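PDB 6VTJ: Non-ribosomal peptide synthetase from Methanobrevibacter ruminantium, which probably carries the growing peptide as a thioester on its phosphopantetheine-bearing carrier domain and releases it reductively through an NADPH-dependent reductase domain. Local coordinates for residues 124-136 with 146-158. Residues are numbered along the deposited sequence; the frame is centred on the assembly and turned at random.
Sequences LELGNVLLTGATG and FIKSEEGKIYCML
Val-129 N donates a hydrogen bond to Lys-153 O, and Val-129 O accepts one from Tyr-155 N at 2.8 Å. The ladder continues with Leu-131 N to Tyr-155 O and Met-157 N to Leu-131 O. Asn-128 adds a side-chain bond at the N-terminal start of the pairing: its OD1 accepts Lys-153 N at 2.8 Å, almost straight at the hydrogen (178°) but tilted out of the carbonyl plane. Asn-128 ND2 is held by Pro-210 O. A leucine here would probably leave Lys-153 N and Pro-210 O without these partners and free the start of the strand pairing to shift.

The strands are parallel and belong to a beta-alpha-beta unit joined by helix 137-149, consistent with the Rossmann fold of the reductase. The glycine-containing turn follows the first strand, where such folds usually bind the dinucleotide. Water 3 links Leu-131 O, Ala-134 N and Met-157 O there.

Apolar contacts line the helix side. Val-129 CG2 lies 3.6 Å from Phe-146 CE2. With CG1 anti to the backbone N (chi1 162°), CG2 is the branch that reaches the ring, while CG1 lies by Ile-154 CG1. Leu-126 CD2 meets the same ring at its edge. Leu-131 CD2 lies alongside Ile-154 CD1, and Ala-134 CB packs 3.8 Å from Cys-156 CB. Leu-126 CD2 also packs against CG and CD of Glu-150, whose OE2 is salt-bridged to Lys-378 NZ.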
ATOM      1  N   LEU A 124     -15.680 -20.427  -9.332  1.00 38.47           N
ATOM      2  CA  LEU A 124     -16.823 -19.525  -9.302  1.00 35.57           C
ATOM      3  C   LEU A 124     -16.799 -18.645 -10.550  1.00 41.34           C
ATOM      4  O   LEU A 124     -15.752 -18.448 -11.170  1.00 44.05           O
ATOM      5  CB  LEU A 124     -16.796 -18.660  -8.034  1.00 38.17           C
ATOM      6  CG  LEU A 124     -16.593 -19.372  -6.686  1.00 38.28           C
ATOM      7  CD1 LEU A 124     -16.321 -18.365  -5.548  1.00 37.76           C
ATOM      8  CD2 LEU A 124     -17.799 -20.262  -6.338  1.00 37.39           C
ATOM      9  N   GLU A 125     -17.964 -18.134 -10.939  1.00 38.49           N
ATOM     10  CA  GLU A 125     -18.024 -17.242 -12.089  1.00 42.76           C
ATOM     11  C   GLU A 125     -17.838 -15.800 -11.638  1.00 38.98           C
ATOM     12  O   GLU A 125     -18.375 -15.388 -10.609  1.00 38.68           O
ATOM     13  CB  GLU A 125     -19.349 -17.384 -12.836  1.00 45.70           C
ATOM     14  CG  GLU A 125     -19.409 -18.575 -13.770  1.00 51.07           C
ATOM     15  CD  GLU A 125     -20.823 -18.850 -14.267  1.00 67.26           C
ATOM     16  OE1 GLU A 125     -21.786 -18.490 -13.549  1.00 64.05           O
ATOM     17  OE2 GLU A 125     -20.972 -19.435 -15.367  1.00 70.96           O
ATOM     18  N   LEU A 126     -17.062 -15.037 -12.410  1.00 37.42           N
ATOM     19  CA  LEU A 126     -16.876 -13.622 -12.098  1.00 34.91           C
ATOM     20  C   LEU A 126     -18.166 -12.835 -12.312  1.00 33.88           C
ATOM     21  O   LEU A 126     -18.622 -12.117 -11.416  1.00 37.19           O
ATOM     22  CB  LEU A 126     -15.742 -13.051 -12.951  1.00 39.61           C
ATOM     23  CG  LEU A 126     -15.145 -11.706 -12.562  1.00 36.18           C
ATOM     24  CD1 LEU A 126     -14.500 -11.811 -11.218  1.00 31.12           C
ATOM     25  CD2 LEU A 126     -14.125 -11.288 -13.598  1.00 37.02           C
ATOM     26  N   GLY A 127     -18.772 -12.958 -13.494  1.00 37.72           N
ATOM     27  CA  GLY A 127     -20.017 -12.243 -13.720  1.00 34.60           C
ATOM     28  C   GLY A 127     -19.784 -10.750 -13.915  1.00 38.06           C
ATOM     29  O   GLY A 127     -18.731 -10.310 -14.383  1.00 34.56           O
ATOM     30  N   ASN A 128     -20.788  -9.959 -13.545  1.00 35.08           N
ATOM     31  CA  ASN A 128     -20.658  -8.513 -13.580  1.00 32.79           C
ATOM     32  C   ASN A 128     -20.010  -8.012 -12.298  1.00 32.29           C
ATOM     33  O   ASN A 128     -20.338  -8.467 -11.200  1.00 32.66           O
ATOM     34  CB  ASN A 128     -22.022  -7.855 -13.756  1.00 33.40           C
ATOM     35  CG  ASN A 128     -22.747  -8.342 -14.988  1.00 37.45           C
ATOM     36  OD1 ASN A 128     -22.135  -8.631 -16.025  1.00 37.69           O
ATOM     37  ND2 ASN A 128     -24.058  -8.457 -14.877  1.00 37.26           N
ATOM     38  N   VAL A 129     -19.119  -7.036 -12.431  1.00 32.45           N
ATOM     39  CA  VAL A 129     -18.270  -6.609 -11.324  1.00 30.53           C
ATOM     40  C   VAL A 129     -18.645  -5.200 -10.896  1.00 28.83           C
ATOM     41  O   VAL A 129     -18.883  -4.332 -11.738  1.00 31.52           O
ATOM     42  CB  VAL A 129     -16.786  -6.686 -11.727  1.00 29.48           C
ATOM     43  CG1 VAL A 129     -15.904  -5.835 -10.772  1.00 25.48           C
ATOM     44  CG2 VAL A 129     -16.350  -8.148 -11.769  1.00 29.15           C
ATOM     45  N   LEU A 130     -18.716  -4.983  -9.590  1.00 27.48           N
ATOM     46  CA  LEU A 130     -18.669  -3.651  -9.005  1.00 30.38           C
ATOM     47  C   LEU A 130     -17.224  -3.401  -8.578  1.00 29.54           C
ATOM     48  O   LEU A 130     -16.729  -4.036  -7.644  1.00 30.08           O
ATOM     49  CB  LEU A 130     -19.621  -3.536  -7.817  1.00 29.26           C
ATOM     50  CG  LEU A 130     -19.414  -2.245  -7.026  1.00 32.03           C
ATOM     51  CD1 LEU A 130     -19.768  -1.085  -7.923  1.00 29.23           C
ATOM     52  CD2 LEU A 130     -20.225  -2.219  -5.747  1.00 26.23           C
ATOM     53  N   LEU A 131     -16.543  -2.496  -9.268  1.00 26.30           N
ATOM     54  CA  LEU A 131     -15.170  -2.125  -8.963  1.00 30.59           C
ATOM     55  C   LEU A 131     -15.130  -0.783  -8.235  1.00 26.39           C
ATOM     56  O   LEU A 131     -15.636   0.235  -8.746  1.00 30.15           O
ATOM     57  CB  LEU A 131     -14.345  -2.048 -10.250  1.00 25.30           C
ATOM     58  CG  LEU A 131     -12.927  -1.495 -10.142  1.00 25.27           C
ATOM     59  CD1 LEU A 131     -12.052  -2.358  -9.224  1.00 25.21           C
ATOM     60  CD2 LEU A 131     -12.294  -1.385 -11.537  1.00 23.65           C
ATOM     61  N   THR A 132     -14.508  -0.781  -7.062  1.00 26.16           N
ATOM     62  CA  THR A 132     -14.178   0.458  -6.376  1.00 28.87           C
ATOM     63  C   THR A 132     -12.721   0.793  -6.638  1.00 30.24           C
ATOM     64  O   THR A 132     -11.893  -0.096  -6.839  1.00 29.21           O
ATOM     65  CB  THR A 132     -14.405   0.381  -4.854  1.00 27.28           C
ATOM     66  OG1 THR A 132     -13.371  -0.404  -4.236  1.00 29.11           O
ATOM     67  CG2 THR A 132     -15.773  -0.172  -4.507  1.00 28.18           C
ATOM     68  N   GLY A 133     -12.417   2.088  -6.618  1.00 29.06           N
ATOM     69  CA  GLY A 133     -11.066   2.550  -6.828  1.00 27.73           C
ATOM     70  C   GLY A 133     -10.609   2.513  -8.265  1.00 34.95           C
ATOM     71  O   GLY A 133      -9.406   2.368  -8.523  1.00 32.67           O
ATOM     72  N   ALA A 134     -11.536   2.648  -9.219  1.00 33.22           N
ATOM     73  CA  ALA A 134     -11.177   2.495 -10.627  1.00 32.78           C
ATOM     74  C   ALA A 134     -10.205   3.567 -11.117  1.00 34.64           C
ATOM     75  O   ALA A 134      -9.613   3.395 -12.185  1.00 34.87           O
ATOM     76  CB  ALA A 134     -12.439   2.511 -11.494  1.00 36.10           C
ATOM     77  N   THR A 135     -10.026   4.665 -10.377  1.00 31.80           N
ATOM     78  CA  THR A 135      -9.143   5.743 -10.806  1.00 32.23           C
ATOM     79  C   THR A 135      -7.748   5.648 -10.217  1.00 38.65           C
ATOM     80  O   THR A 135      -6.888   6.461 -10.577  1.00 37.31           O
ATOM     81  CB  THR A 135      -9.728   7.110 -10.432  1.00 34.83           C
ATOM     82  OG1 THR A 135      -9.941   7.175  -9.016  1.00 37.74           O
ATOM     83  CG2 THR A 135     -11.038   7.310 -11.132  1.00 33.99           C
ATOM     84  N   GLY A 136      -7.507   4.715  -9.298  1.00 35.16           N
ATOM     85  CA  GLY A 136      -6.172   4.528  -8.777  1.00 32.92           C
ATOM     86  C   GLY A 136      -5.378   3.644  -9.702  1.00 30.79           C
ATOM     87  O   GLY A 136      -5.901   3.086 -10.668  1.00 29.06           O
ATOM     88  N   PHE A 146     -10.316  -6.390 -17.170  1.00 28.93           N
ATOM     89  CA  PHE A 146     -11.679  -6.901 -17.239  1.00 29.54           C
ATOM     90  C   PHE A 146     -12.243  -6.694 -18.637  1.00 31.04           C
ATOM     91  O   PHE A 146     -12.844  -7.600 -19.216  1.00 32.83           O
ATOM     92  CB  PHE A 146     -12.567  -6.226 -16.190  1.00 22.44           C
ATOM     93  CG  PHE A 146     -13.973  -6.767 -16.155  1.00 30.67           C
ATOM     94  CD1 PHE A 146     -14.945  -6.281 -17.026  1.00 30.47           C
ATOM     95  CD2 PHE A 146     -14.319  -7.787 -15.276  1.00 26.21           C
ATOM     96  CE1 PHE A 146     -16.248  -6.797 -17.003  1.00 31.37           C
ATOM     97  CE2 PHE A 146     -15.619  -8.304 -15.250  1.00 30.23           C
ATOM     98  CZ  PHE A 146     -16.580  -7.806 -16.115  1.00 32.29           C
ATOM     99  N   ILE A 147     -12.072  -5.486 -19.180  1.00 28.57           N
ATOM    100  CA  ILE A 147     -12.486  -5.206 -20.549  1.00 32.98           C
ATOM    101  C   ILE A 147     -11.872  -6.215 -21.496  1.00 35.36           C
ATOM    102  O   ILE A 147     -12.546  -6.735 -22.395  1.00 35.01           O
ATOM    103  CB  ILE A 147     -12.085  -3.771 -20.944  1.00 31.41           C
ATOM    104  CG1 ILE A 147     -12.917  -2.741 -20.186  1.00 32.17           C
ATOM    105  CG2 ILE A 147     -12.212  -3.550 -22.432  1.00 32.43           C
ATOM    106  CD1 ILE A 147     -12.173  -1.415 -20.035  1.00 32.80           C
ATOM    107  N   LYS A 148     -10.579  -6.505 -21.312  1.00 32.82           N
ATOM    108  CA  LYS A 148      -9.855  -7.281 -22.311  1.00 33.03           C
ATOM    109  C   LYS A 148     -10.102  -8.777 -22.213  1.00 39.56           C
ATOM    110  O   LYS A 148      -9.937  -9.472 -23.220  1.00 42.27           O
ATOM    111  CB  LYS A 148      -8.351  -7.028 -22.211  1.00 33.40           C
ATOM    112  CG  LYS A 148      -7.909  -5.699 -22.766  1.00 35.30           C
ATOM    113  CD  LYS A 148      -6.407  -5.679 -22.970  1.00 39.75           C
ATOM    114  N   SER A 149     -10.491  -9.294 -21.040  1.00 36.91           N
ATOM    115  CA  SER A 149     -10.487 -10.735 -20.820  1.00 39.46           C
ATOM    116  C   SER A 149     -11.767 -11.298 -20.231  1.00 42.27           C
ATOM    117  O   SER A 149     -11.853 -12.517 -20.070  1.00 45.51           O
ATOM    118  CB  SER A 149      -9.330 -11.134 -19.891  1.00 41.48           C
ATOM    119  OG  SER A 149      -8.186 -10.357 -20.159  1.00 49.85           O
ATOM    120  N   GLU A 150     -12.742 -10.471 -19.887  1.00 38.17           N
ATOM    121  CA  GLU A 150     -13.976 -10.947 -19.296  1.00 37.75           C
ATOM    122  C   GLU A 150     -15.144 -10.545 -20.177  1.00 38.55           C
ATOM    123  O   GLU A 150     -15.024  -9.668 -21.034  1.00 39.87           O
ATOM    124  CB  GLU A 150     -14.161 -10.393 -17.875  1.00 39.61           C
ATOM    125  CG  GLU A 150     -13.039 -10.800 -16.952  1.00 42.25           C
ATOM    126  CD  GLU A 150     -12.951 -12.321 -16.788  1.00 45.61           C
ATOM    127  OE1 GLU A 150     -14.025 -12.977 -16.741  1.00 47.34           O
ATOM    128  OE2 GLU A 150     -11.813 -12.840 -16.700  1.00 43.80           O
ATOM    129  N   GLU A 151     -16.293 -11.175 -19.933  1.00 40.85           N
ATOM    130  CA  GLU A 151     -17.444 -11.004 -20.804  1.00 39.49           C
ATOM    131  C   GLU A 151     -18.529 -10.098 -20.230  1.00 40.66           C
ATOM    132  O   GLU A 151     -19.327  -9.552 -21.001  1.00 46.99           O
ATOM    133  CB  GLU A 151     -18.047 -12.374 -21.141  1.00 41.23           C
ATOM    134  CG  GLU A 151     -17.236 -13.173 -22.156  1.00 44.91           C
ATOM    135  N   GLY A 152     -18.579  -9.906 -18.923  1.00 40.99           N
ATOM    136  CA  GLY A 152     -19.692  -9.213 -18.306  1.00 37.99           C
ATOM    137  C   GLY A 152     -19.566  -7.700 -18.326  1.00 38.98           C
ATOM    138  O   GLY A 152     -18.797  -7.112 -19.090  1.00 41.33           O
ATOM    139  N   LYS A 153     -20.368  -7.066 -17.478  1.00 37.65           N
ATOM    140  CA  LYS A 153     -20.362  -5.622 -17.291  1.00 39.20           C
ATOM    141  C   LYS A 153     -19.527  -5.268 -16.068  1.00 33.32           C
ATOM    142  O   LYS A 153     -19.402  -6.069 -15.138  1.00 34.30           O
ATOM    143  CB  LYS A 153     -21.780  -5.087 -17.092  1.00 37.98           C
ATOM    144  CG  LYS A 153     -22.642  -5.028 -18.333  1.00 47.64           C
ATOM    145  CD  LYS A 153     -23.789  -4.051 -18.141  1.00 45.50           C
ATOM    146  CE  LYS A 153     -24.652  -4.448 -16.957  1.00 48.97           C
ATOM    147  NZ  LYS A 153     -25.928  -3.671 -16.924  1.00 56.49           N
ATOM    148  N   ILE A 154     -18.979  -4.056 -16.054  1.00 31.53           N
ATOM    149  CA  ILE A 154     -18.223  -3.576 -14.903  1.00 31.71           C
ATOM    150  C   ILE A 154     -18.731  -2.190 -14.507  1.00 30.29           C
ATOM    151  O   ILE A 154     -18.664  -1.240 -15.297  1.00 31.61           O
ATOM    152  CB  ILE A 154     -16.710  -3.566 -15.177  1.00 28.78           C
ATOM    153  CG1 ILE A 154     -15.945  -3.133 -13.927  1.00 31.63           C
ATOM    154  CG2 ILE A 154     -16.348  -2.659 -16.344  1.00 28.67           C
ATOM    155  CD1 ILE A 154     -14.485  -3.512 -13.975  1.00 30.07           C
ATOM    156  N   TYR A 155     -19.258  -2.088 -13.296  1.00 30.05           N
ATOM    157  CA  TYR A 155     -19.679  -0.834 -12.691  1.00 30.20           C
ATOM    158  C   TYR A 155     -18.511  -0.250 -11.911  1.00 32.69           C
ATOM    159  O   TYR A 155     -17.958  -0.922 -11.043  1.00 33.56           O
ATOM    160  CB  TYR A 155     -20.844  -1.072 -11.731  1.00 28.03           C
ATOM    161  CG  TYR A 155     -22.112  -1.600 -12.368  1.00 38.19           C
ATOM    162  CD1 TYR A 155     -22.209  -2.921 -12.789  1.00 33.80           C
ATOM    163  CD2 TYR A 155     -23.227  -0.773 -12.523  1.00 40.23           C
ATOM    164  CE1 TYR A 155     -23.387  -3.408 -13.364  1.00 44.61           C
ATOM    165  CE2 TYR A 155     -24.403  -1.246 -13.095  1.00 41.82           C
ATOM    166  CZ  TYR A 155     -24.474  -2.565 -13.513  1.00 46.00           C
ATOM    167  OH  TYR A 155     -25.636  -3.034 -14.076  1.00 46.49           O
ATOM    168  N   CYS A 156     -18.170   1.004 -12.174  1.00 30.02           N
ATOM    169  CA  CYS A 156     -17.026   1.641 -11.524  1.00 31.77           C
ATOM    170  C   CYS A 156     -17.540   2.780 -10.665  1.00 36.41           C
ATOM    171  O   CYS A 156     -18.069   3.761 -11.195  1.00 35.67           O
ATOM    172  CB  CYS A 156     -16.021   2.159 -12.548  1.00 30.77           C
ATOM    173  SG  CYS A 156     -15.464   0.916 -13.717  1.00 33.44           S
ATOM    174  N   MET A 157     -17.370   2.666  -9.355  1.00 36.16           N
ATOM    175  CA  MET A 157     -17.846   3.700  -8.444  1.00 38.56           C
ATOM    176  C   MET A 157     -16.743   4.722  -8.180  1.00 38.58           C
ATOM    177  O   MET A 157     -15.663   4.365  -7.701  1.00 40.55           O
ATOM    178  CB  MET A 157     -18.328   3.095  -7.130  1.00 40.13           C
ATOM    179  CG  MET A 157     -19.180   4.063  -6.328  1.00 44.71           C
ATOM    180  SD  MET A 157     -19.416   3.563  -4.613  1.00 52.69           S
ATOM    181  CE  MET A 157     -20.414   2.102  -4.826  1.00 36.22           C
ATOM    182  N   LEU A 158     -17.022   5.975  -8.444  1.00 35.82           N
ATOM    183  CA  LEU A 158     -16.091   7.029  -8.232  1.00 35.84           C
ATOM    184  C   LEU A 158     -16.724   8.402  -8.029  1.00 39.20           C
ATOM    185  O   LEU A 158     -17.848   8.615  -8.358  1.00 33.73           O
ATOM    186  CB  LEU A 158     -15.143   7.081  -9.390  1.00 33.83           C
ATOM    187  CG  LEU A 158     -15.659   7.367 -10.781  1.00 41.86           C
ATOM    188  CD1 LEU A 158     -15.903   8.812 -11.033  1.00 37.19           C
ATOM    189  CD2 LEU A 158     -14.861   6.773 -11.886  1.00 36.52           C
TER
HETATM  190  O   HOH W   1     -16.538 -15.130 -15.736  1.00 46.47           O
HETATM  191  O   HOH W   2     -17.475 -11.557 -16.486  1.00 39.63           O
HETATM  192  O   HOH W   3     -14.356   2.452  -8.984  1.00 37.96           O
HETATM  193  O   HOH W   4     -14.237   3.819  -5.501  1.00 29.59           O